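Long-range contact in beta-glucanase (Podospora anserina, PDB 4LE4), which probably hydrolyses beta-glucans, as a fungal glycoside hydrolase of family 131 that was crystallised with cellotriose: residues H98-R103 with W162-Y167. Numbering follows the deposited sequence.
Sequences HFSLMR and WHNVAY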
loop_
_atom_site.group_PDB
_atom_site.type_symbol
_atom_site.label_atom_id
_atom_site.label_comp_id
_atom_site.label_asym_id
_atom_site.label_seq_id
_atom_site.Cartn_x
_atom_site.Cartn_y
_atom_site.Cartn_z
ATOM N N HIS A 98 1.229 -7.334 4.593
ATOM C CA HIS A 98 0.237 -7.632 3.561
ATOM C C HIS A 98 -0.558 -6.435 3.044
ATOM O O HIS A 98 -0.805 -5.465 3.754
ATOM C CB HIS A 98 -0.855 -8.570 4.100
ATOM C CG HIS A 98 -0.439 -9.986 4.343
ATOM N ND1 HIS A 98 0.135 -10.409 5.526
ATOM C CD2 HIS A 98 -0.601 -11.095 3.583
ATOM C CE1 HIS A 98 0.316 -11.719 5.480
ATOM N NE2 HIS A 98 -0.127 -12.159 4.314
ATOM N N PHE A 99 -0.987 -6.543 1.794
ATOM C CA PHE A 99 -1.889 -5.557 1.183
ATOM C C PHE A 99 -2.316 -6.022 -0.188
ATOM O O PHE A 99 -1.611 -6.786 -0.835
ATOM C CB PHE A 99 -1.321 -4.129 1.114
ATOM C CG PHE A 99 -0.089 -3.978 0.234
ATOM C CD1 PHE A 99 1.153 -4.332 0.724
ATOM C CD2 PHE A 99 -0.188 -3.480 -1.085
ATOM C CE1 PHE A 99 2.302 -4.211 -0.061
ATOM C CE2 PHE A 99 0.989 -3.350 -1.896
ATOM C CZ PHE A 99 2.221 -3.719 -1.370
ATOM N N SER A 100 -3.500 -5.586 -0.616
ATOM C CA SER A 100 -3.994 -5.933 -1.934
ATOM C C SER A 100 -4.269 -4.560 -2.578
ATOM O O SER A 100 -4.711 -3.638 -1.917
ATOM C CB SER A 100 -5.255 -6.801 -1.840
ATOM O OG SER A 100 -4.969 -8.049 -1.187
ATOM N N LEU A 101 -3.959 -4.448 -3.862
ATOM C CA LEU A 101 -4.082 -3.204 -4.612
ATOM C C LEU A 101 -4.711 -3.419 -5.985
ATOM O O LEU A 101 -4.435 -4.413 -6.633
ATOM C CB LEU A 101 -2.664 -2.649 -4.803
ATOM C CG LEU A 101 -2.483 -1.369 -5.615
ATOM C CD1 LEU A 101 -3.033 -0.177 -4.842
ATOM C CD2 LEU A 101 -0.951 -1.197 -5.883
ATOM N N MET A 102 -5.483 -2.439 -6.463
ATOM C CA MET A 102 -6.107 -2.568 -7.799
ATOM C C MET A 102 -6.333 -1.168 -8.358
ATOM O O MET A 102 -6.491 -0.202 -7.607
ATOM C CB MET A 102 -7.466 -3.312 -7.659
ATOM C CG MET A 102 -8.345 -3.463 -8.924
ATOM S SD MET A 102 -9.403 -1.988 -9.204
ATOM C CE MET A 102 -10.741 -2.259 -7.956
ATOM N N ARG A 103 -6.258 -1.031 -9.680
ATOM C CA ARG A 103 -6.581 0.256 -10.286
ATOM C C ARG A 103 -7.672 -0.083 -11.331
ATOM O O ARG A 103 -7.800 -1.225 -11.776
ATOM C CB ARG A 103 -5.396 0.844 -11.056
ATOM C CG ARG A 103 -5.160 0.112 -12.366
ATOM C CD ARG A 103 -4.037 0.792 -13.193
ATOM N NE ARG A 103 -3.831 0.098 -14.463
ATOM C CZ ARG A 103 -4.572 0.278 -15.560
ATOM N NH1 ARG A 103 -5.592 1.135 -15.570
ATOM N NH2 ARG A 103 -4.281 -0.406 -16.658
ATOM N N TRP A 162 -6.749 -7.501 -9.124
ATOM C CA TRP A 162 -6.303 -7.320 -7.756
ATOM C C TRP A 162 -4.947 -7.968 -7.558
ATOM O O TRP A 162 -4.769 -9.118 -7.899
ATOM C CB TRP A 162 -7.304 -7.951 -6.783
ATOM C CG TRP A 162 -8.434 -7.042 -6.501
ATOM C CD1 TRP A 162 -9.675 -7.030 -7.123
ATOM C CD2 TRP A 162 -8.419 -5.930 -5.608
ATOM N NE1 TRP A 162 -10.412 -5.972 -6.659
ATOM C CE2 TRP A 162 -9.677 -5.281 -5.728
ATOM C CE3 TRP A 162 -7.459 -5.408 -4.712
ATOM C CZ2 TRP A 162 -10.008 -4.148 -4.986
ATOM C CZ3 TRP A 162 -7.787 -4.257 -3.966
ATOM C CH2 TRP A 162 -9.062 -3.644 -4.111
ATOM N N HIS A 163 -3.986 -7.191 -7.058
ATOM C CA HIS A 163 -2.652 -7.686 -6.772
ATOM C C HIS A 163 -2.510 -7.814 -5.283
ATOM O O HIS A 163 -2.573 -6.820 -4.559
ATOM C CB HIS A 163 -1.589 -6.706 -7.287
ATOM C CG HIS A 163 -1.457 -6.719 -8.774
ATOM N ND1 HIS A 163 -0.558 -7.532 -9.430
ATOM C CD2 HIS A 163 -2.151 -6.066 -9.735
ATOM C CE1 HIS A 163 -0.704 -7.380 -10.737
ATOM N NE2 HIS A 163 -1.667 -6.496 -10.949
ATOM N N ASN A 164 -2.297 -9.039 -4.826
ATOM C CA ASN A 164 -2.141 -9.302 -3.393
ATOM C C ASN A 164 -0.640 -9.458 -3.148
ATOM O O ASN A 164 0.012 -10.218 -3.834
ATOM C CB ASN A 164 -2.870 -10.607 -3.055
ATOM C CG ASN A 164 -4.267 -10.672 -3.697
ATOM O OD1 ASN A 164 -4.556 -11.523 -4.570
ATOM N ND2 ASN A 164 -5.112 -9.766 -3.294
ATOM N N VAL A 165 -0.119 -8.754 -2.159
ATOM C CA VAL A 165 1.317 -8.747 -1.875
ATOM C C VAL A 165 1.614 -8.983 -0.389
ATOM O O VAL A 165 0.786 -8.677 0.483
ATOM C CB VAL A 165 1.899 -7.330 -2.179
ATOM C CG1 VAL A 165 3.384 -7.221 -1.736
ATOM C CG2 VAL A 165 1.727 -6.989 -3.661
ATOM N N ALA A 166 2.753 -9.613 -0.119
ATOM C CA ALA A 166 3.229 -9.681 1.240
ATOM C C ALA A 166 4.733 -9.430 1.152
ATOM O O ALA A 166 5.432 -10.123 0.402
ATOM C CB ALA A 166 2.955 -11.033 1.899
ATOM N N TYR A 167 5.222 -8.400 1.855
ATOM C CA TYR A 167 6.677 -8.168 1.909
ATOM C C TYR A 167 7.131 -9.083 3.062
ATOM O O TYR A 167 6.582 -8.979 4.141
ATOM C CB TYR A 167 7.026 -6.762 2.370
ATOM C CG TYR A 167 6.549 -5.629 1.517
ATOM C CD1 TYR A 167 6.504 -5.745 0.137
ATOM C CD2 TYR A 167 6.217 -4.401 2.101
ATOM C CE1 TYR A 167 6.143 -4.650 -0.659
ATOM C CE2 TYR A 167 5.851 -3.299 1.323
ATOM C CZ TYR A 167 5.819 -3.431 -0.064
ATOM O OH TYR A 167 5.471 -2.341 -0.860
#
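Phe99 lays one face of its ring against Val165, whose CB stands 3.9 Å from the ring centroid, while CE1 at the ring's edge points into the face of Tyr167. This second meeting is an offset edge-to-face pair, with the ring planes at 68°. Phe99 reaches both partners because its CG sits between the backbone N and the carbonyl carbon (chi1 64°), which swings the ring back over the neighbouring strand. A flat aromatic suits the place, offering a face to a branched aliphatic and an edge to a second ring. On the other face of the sheet, Ala166 CB is small enough to lie over one face of the His98 ring, 4.1 Å from its centroid.

Further along, beyond Leu101 and His163, Met102 CB sits over the centre of one face of the Trp162 indole, 3.4 Å from the centroid of the six-membered ring. The broad indole suits a flexible, unbranched thioether: bends at chi2 and chi3 bring Met102 CE to 3.6 Å from Trp162 CZ2, with SD in an oblique Met-aromatic contact. A serine in place of Trp162 would probably leave a gap over Met102 CB and CE and the thioether less firmly held.

Between these side-chain layers, two antiparallel hydrogen-bonded pairs, Phe99 with Val165 and Leu101 with His163, fix the register; the bond from His163 N to Leu101 O is nearly straight at 175°. Strand 222-233 flanks strand 94-102, and strand 175-182 flanks strand 163-170. Leu127 of the second sheet meets Phe99, and Tyr167 OH donates a hydrogen bond to Ala118 O there, joining the two layers of a concanavalin-like beta-sandwich. Backbone bonding thus stays within the sheet, while Phe99 and Tyr167 meet the second sheet mainly through apolar and aromatic contact, the tyrosine hydroxyl excepted.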